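Local coordinates for MAU2 chromatid cohesion factor homolog (Saccharomyces cerevisiae, PDB 4XDN), which forms a complex with SCC2 that is required for the cohesin complex to associate with chromosomes, and so takes part in sister chromatid cohesion, at residues L348-I359 with Y379-K390. Numbering follows the deposited sequence.
Sequences LPKVYSTTQKLI and YKSILEFCEFYK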
loop_
_atom_site.group_PDB
_atom_site.type_symbol
_atom_site.label_atom_id
_atom_site.label_comp_id
_atom_site.label_asym_id
_atom_site.label_seq_id
_atom_site.Cartn_x
_atom_site.Cartn_y
_atom_site.Cartn_z
ATOM N N LEU A 348 -18.040 -0.885 -5.197
ATOM C CA LEU A 348 -17.319 -1.142 -3.957
ATOM C C LEU A 348 -18.002 -2.285 -3.199
ATOM O O LEU A 348 -17.326 -3.156 -2.652
ATOM C CB LEU A 348 -17.231 0.114 -3.085
ATOM C CG LEU A 348 -16.049 1.060 -3.347
ATOM C CD1 LEU A 348 -16.111 2.255 -2.411
ATOM C CD2 LEU A 348 -14.702 0.356 -3.196
ATOM N N PRO A 349 -19.346 -2.286 -3.163
ATOM C CA PRO A 349 -20.056 -3.454 -2.631
ATOM C C PRO A 349 -19.702 -4.755 -3.348
ATOM O O PRO A 349 -19.661 -5.805 -2.710
ATOM C CB PRO A 349 -21.524 -3.093 -2.855
ATOM C CG PRO A 349 -21.550 -1.619 -2.776
ATOM C CD PRO A 349 -20.259 -1.147 -3.372
ATOM N N LYS A 350 -19.449 -4.688 -4.651
ATOM C CA LYS A 350 -19.072 -5.876 -5.410
ATOM C C LYS A 350 -17.682 -6.355 -4.998
ATOM O O LYS A 350 -17.463 -7.551 -4.804
ATOM C CB LYS A 350 -19.112 -5.599 -6.914
ATOM C CG LYS A 350 -18.625 -6.761 -7.768
ATOM C CD LYS A 350 -18.836 -6.492 -9.250
ATOM C CE LYS A 350 -18.223 -7.594 -10.107
ATOM N NZ LYS A 350 -18.265 -7.257 -11.557
ATOM N N VAL A 351 -16.750 -5.414 -4.875
ATOM C CA VAL A 351 -15.409 -5.712 -4.387
ATOM C C VAL A 351 -15.497 -6.354 -3.008
ATOM O O VAL A 351 -14.795 -7.325 -2.712
ATOM C CB VAL A 351 -14.537 -4.437 -4.308
ATOM C CG1 VAL A 351 -13.174 -4.740 -3.690
ATOM C CG2 VAL A 351 -14.373 -3.822 -5.691
ATOM N N TYR A 352 -16.368 -5.804 -2.170
ATOM C CA TYR A 352 -16.574 -6.325 -0.826
ATOM C C TYR A 352 -17.061 -7.773 -0.875
ATOM O O TYR A 352 -16.450 -8.657 -0.273
ATOM C CB TYR A 352 -17.573 -5.451 -0.069
ATOM C CG TYR A 352 -17.704 -5.787 1.397
ATOM C CD1 TYR A 352 -18.624 -6.732 1.833
ATOM C CD2 TYR A 352 -16.916 -5.154 2.350
ATOM C CE1 TYR A 352 -18.752 -7.041 3.173
ATOM C CE2 TYR A 352 -17.038 -5.456 3.695
ATOM C CZ TYR A 352 -17.958 -6.402 4.100
ATOM O OH TYR A 352 -18.091 -6.715 5.434
ATOM N N SER A 353 -18.151 -8.012 -1.601
ATOM C CA SER A 353 -18.735 -9.349 -1.686
ATOM C C SER A 353 -17.799 -10.349 -2.366
ATOM O O SER A 353 -17.720 -11.506 -1.952
ATOM C CB SER A 353 -20.069 -9.306 -2.436
ATOM O OG SER A 353 -19.885 -8.928 -3.789
ATOM N N THR A 354 -17.101 -9.911 -3.411
ATOM C CA THR A 354 -16.137 -10.772 -4.092
ATOM C C THR A 354 -15.056 -11.205 -3.114
ATOM O O THR A 354 -14.692 -12.379 -3.049
ATOM C CB THR A 354 -15.477 -10.062 -5.296
ATOM O OG1 THR A 354 -16.462 -9.804 -6.302
ATOM C CG2 THR A 354 -14.363 -10.922 -5.901
ATOM N N THR A 355 -14.555 -10.239 -2.354
ATOM C CA THR A 355 -13.502 -10.479 -1.378
ATOM C C THR A 355 -13.965 -11.464 -0.308
ATOM O O THR A 355 -13.205 -12.338 0.107
ATOM C CB THR A 355 -13.054 -9.160 -0.719
ATOM O OG1 THR A 355 -12.521 -8.288 -1.724
ATOM C CG2 THR A 355 -11.994 -9.398 0.344
ATOM N N GLN A 356 -15.212 -11.322 0.132
ATOM C CA GLN A 356 -15.779 -12.245 1.111
ATOM C C GLN A 356 -15.741 -13.680 0.595
ATOM O O GLN A 356 -15.442 -14.609 1.346
ATOM C CB GLN A 356 -17.216 -11.857 1.455
ATOM C CG GLN A 356 -17.335 -10.656 2.373
ATOM C CD GLN A 356 -18.776 -10.343 2.729
ATOM O OE1 GLN A 356 -19.659 -10.355 1.869
ATOM N NE2 GLN A 356 -19.022 -10.072 4.005
ATOM N N LYS A 357 -16.045 -13.853 -0.688
ATOM C CA LYS A 357 -16.039 -15.174 -1.308
ATOM C C LYS A 357 -14.617 -15.714 -1.468
ATOM O O LYS A 357 -14.388 -16.917 -1.337
ATOM C CB LYS A 357 -16.743 -15.129 -2.667
ATOM C CG LYS A 357 -18.260 -15.125 -2.575
ATOM C CD LYS A 357 -18.908 -15.115 -3.953
ATOM C CE LYS A 357 -19.910 -16.253 -4.117
ATOM N NZ LYS A 357 -19.252 -17.593 -4.183
ATOM N N LEU A 358 -13.666 -14.828 -1.753
ATOM C CA LEU A 358 -12.270 -15.230 -1.875
ATOM C C LEU A 358 -11.768 -15.777 -0.545
ATOM O O LEU A 358 -11.036 -16.768 -0.507
ATOM C CB LEU A 358 -11.400 -14.056 -2.330
ATOM C CG LEU A 358 -11.574 -13.594 -3.781
ATOM C CD1 LEU A 358 -10.753 -12.336 -4.039
ATOM C CD2 LEU A 358 -11.186 -14.694 -4.760
ATOM N N ILE A 359 -12.169 -15.131 0.544
ATOM C CA ILE A 359 -11.846 -15.610 1.881
ATOM C C ILE A 359 -12.501 -16.965 2.130
ATOM O O ILE A 359 -11.850 -17.914 2.565
ATOM C CB ILE A 359 -12.305 -14.612 2.962
ATOM C CG1 ILE A 359 -11.530 -13.301 2.832
ATOM C CG2 ILE A 359 -12.114 -15.197 4.363
ATOM C CD1 ILE A 359 -12.117 -12.162 3.637
ATOM N N TYR A 379 -7.003 -9.814 2.502
ATOM C CA TYR A 379 -8.396 -9.790 2.071
ATOM C C TYR A 379 -9.224 -8.935 3.022
ATOM O O TYR A 379 -10.086 -8.172 2.591
ATOM C CB TYR A 379 -8.977 -11.208 2.007
ATOM C CG TYR A 379 -8.559 -12.027 0.803
ATOM C CD1 TYR A 379 -8.405 -11.444 -0.448
ATOM C CD2 TYR A 379 -8.332 -13.394 0.919
ATOM C CE1 TYR A 379 -8.032 -12.195 -1.547
ATOM C CE2 TYR A 379 -7.957 -14.151 -0.176
ATOM C CZ TYR A 379 -7.809 -13.545 -1.405
ATOM O OH TYR A 379 -7.436 -14.292 -2.497
ATOM N N LYS A 380 -8.956 -9.061 4.317
ATOM C CA LYS A 380 -9.692 -8.302 5.321
ATOM C C LYS A 380 -9.392 -6.810 5.207
ATOM O O LYS A 380 -10.264 -5.977 5.454
ATOM C CB LYS A 380 -9.359 -8.809 6.724
ATOM C CG LYS A 380 -10.034 -10.132 7.068
ATOM C CD LYS A 380 -9.347 -10.846 8.222
ATOM C CE LYS A 380 -9.362 -10.015 9.492
ATOM N NZ LYS A 380 -8.713 -10.731 10.625
ATOM N N SER A 381 -8.167 -6.473 4.821
ATOM C CA SER A 381 -7.795 -5.074 4.633
ATOM C C SER A 381 -8.568 -4.487 3.458
ATOM O O SER A 381 -8.946 -3.317 3.478
ATOM C CB SER A 381 -6.289 -4.932 4.400
ATOM O OG SER A 381 -5.921 -5.402 3.117
ATOM N N ILE A 382 -8.801 -5.305 2.436
ATOM C CA ILE A 382 -9.585 -4.876 1.284
ATOM C C ILE A 382 -11.014 -4.578 1.722
ATOM O O ILE A 382 -11.604 -3.589 1.288
ATOM C CB ILE A 382 -9.583 -5.937 0.160
ATOM C CG1 ILE A 382 -8.180 -6.046 -0.443
ATOM C CG2 ILE A 382 -10.601 -5.579 -0.930
ATOM C CD1 ILE A 382 -8.018 -7.136 -1.491
ATOM N N LEU A 383 -11.569 -5.429 2.581
ATOM C CA LEU A 383 -12.891 -5.174 3.147
ATOM C C LEU A 383 -12.885 -3.837 3.883
ATOM O O LEU A 383 -13.844 -3.069 3.805
ATOM C CB LEU A 383 -13.316 -6.293 4.103
ATOM C CG LEU A 383 -13.480 -7.709 3.544
ATOM C CD1 LEU A 383 -13.869 -8.670 4.662
ATOM C CD2 LEU A 383 -14.513 -7.756 2.425
ATOM N N GLU A 384 -11.795 -3.567 4.593
ATOM C CA GLU A 384 -11.674 -2.335 5.360
ATOM C C GLU A 384 -11.563 -1.122 4.438
ATOM O O GLU A 384 -12.052 -0.042 4.767
ATOM C CB GLU A 384 -10.469 -2.408 6.297
ATOM C CG GLU A 384 -10.679 -3.343 7.478
ATOM C CD GLU A 384 -9.406 -3.606 8.256
ATOM O OE1 GLU A 384 -8.360 -3.009 7.919
ATOM O OE2 GLU A 384 -9.448 -4.415 9.206
ATOM N N PHE A 385 -10.926 -1.304 3.283
ATOM C CA PHE A 385 -10.841 -0.239 2.289
ATOM C C PHE A 385 -12.223 0.081 1.721
ATOM O O PHE A 385 -12.554 1.246 1.502
ATOM C CB PHE A 385 -9.890 -0.621 1.152
ATOM C CG PHE A 385 -8.433 -0.416 1.475
ATOM C CD1 PHE A 385 -7.942 0.846 1.762
ATOM C CD2 PHE A 385 -7.550 -1.485 1.466
ATOM C CE1 PHE A 385 -6.601 1.036 2.051
ATOM C CE2 PHE A 385 -6.207 -1.300 1.753
ATOM C CZ PHE A 385 -5.734 -0.039 2.046
ATOM N N CYS A 386 -13.023 -0.956 1.489
ATOM C CA CYS A 386 -14.359 -0.784 0.927
ATOM C C CYS A 386 -15.242 0.055 1.841
ATOM O O CYS A 386 -15.943 0.955 1.382
ATOM C CB CYS A 386 -15.018 -2.142 0.678
ATOM S SG CYS A 386 -14.321 -3.083 -0.705
ATOM N N GLU A 387 -15.173 -0.215 3.124
ATOM C CA GLU A 387 -15.937 0.496 4.108
ATOM C C GLU A 387 -15.448 1.899 4.263
ATOM O O GLU A 387 -16.194 2.805 4.421
ATOM C CB GLU A 387 -15.825 -0.166 5.474
ATOM C CG GLU A 387 -16.613 -1.426 5.671
ATOM C CD GLU A 387 -18.105 -1.223 5.683
ATOM O OE1 GLU A 387 -18.557 -0.063 5.767
ATOM O OE2 GLU A 387 -18.820 -2.238 5.602
ATOM N N PHE A 388 -14.160 2.049 4.255
ATOM C CA PHE A 388 -13.556 3.365 4.447
ATOM C C PHE A 388 -13.952 4.319 3.325
ATOM O O PHE A 388 -14.358 5.451 3.579
ATOM C CB PHE A 388 -12.031 3.267 4.523
ATOM C CG PHE A 388 -11.341 4.605 4.482
ATOM C CD1 PHE A 388 -11.271 5.397 5.616
ATOM C CD2 PHE A 388 -10.775 5.073 3.309
ATOM C CE1 PHE A 388 -10.646 6.629 5.583
ATOM C CE2 PHE A 388 -10.147 6.306 3.269
ATOM C CZ PHE A 388 -10.082 7.085 4.408
ATOM N N TYR A 389 -13.828 3.858 2.085
ATOM C CA TYR A 389 -14.123 4.700 0.934
ATOM C C TYR A 389 -15.623 4.901 0.751
ATOM O O TYR A 389 -16.046 5.864 0.115
ATOM C CB TYR A 389 -13.509 4.107 -0.336
ATOM C CG TYR A 389 -12.013 4.312 -0.419
ATOM C CD1 TYR A 389 -11.476 5.587 -0.553
ATOM C CD2 TYR A 389 -11.138 3.234 -0.364
ATOM C CE1 TYR A 389 -10.110 5.784 -0.625
ATOM C CE2 TYR A 389 -9.767 3.423 -0.437
ATOM C CZ TYR A 389 -9.260 4.701 -0.568
ATOM O OH TYR A 389 -7.902 4.902 -0.642
ATOM N N LYS A 390 -16.422 3.992 1.302
ATOM C CA LYS A 390 -17.870 4.171 1.327
ATOM C C LYS A 390 -18.203 5.380 2.194
ATOM O O LYS A 390 -18.971 6.258 1.795
ATOM C CB LYS A 390 -18.567 2.922 1.869
ATOM C CG LYS A 390 -20.087 2.959 1.779
ATOM C CD LYS A 390 -20.721 1.898 2.668
ATOM C CE LYS A 390 -22.208 1.751 2.388
ATOM N NZ LYS A 390 -22.876 0.835 3.355
#
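Leu383 is the knob of this antiparallel helix pair, set into a hole made by Tyr352, Thr355, Gln356 and Ile359 of segment 348-359. Followed outward, its CB lies 3.8 Å from Tyr352 CE2, its CG meets the methyl CG2 of Thr355, and then the branches part. CD1 turns to Ile359 CD1, while CD2 lies over one face of the Tyr352 ring, 3.7 Å from the centroid and 19° off the normal, a CH-pi contact; CD2 also lies against Tyr352 O and the CG of Gln356. Leucine suits the place because its forked end fills two sides of the hole at once. Tyr352 is turned to receive it: CG lies anti to the backbone N (chi1 -172°), which brings the ring across Leu383 and leaves its edge to Cys386 CB.

At one end of the interface Ile359 CG1 packs 3.4 Å from Tyr379 CB, and Leu358 CB sits over a face of the Tyr379 ring in a second CH-pi contact. The segment axes come within 9.1 Å, and the small Cys386 is consistent with such close backbones, its SG lying 3.6 Å from Val351 CG1. Beyond it, Leu348 CD1 reaches Tyr389 CB.

Thr355 suits a buried, two-sided position. Its methyl CG2 packs on Leu383 and lies 3.2 Å from Tyr379 O, whereas OG1 bonds to Val351 O at 2.7 Å, on the opposite face of that carbonyl from Thr355 N, and also pairs with Asn322 of helix 317-331. That helix packs on Val351 and Tyr379 too, and a chain of another protein packs against Ile382 and Tyr389. With the threonine hydroxyl engaged by its own helix and by Asn322, the two helices meet chiefly through apolar packing and CH-pi contacts.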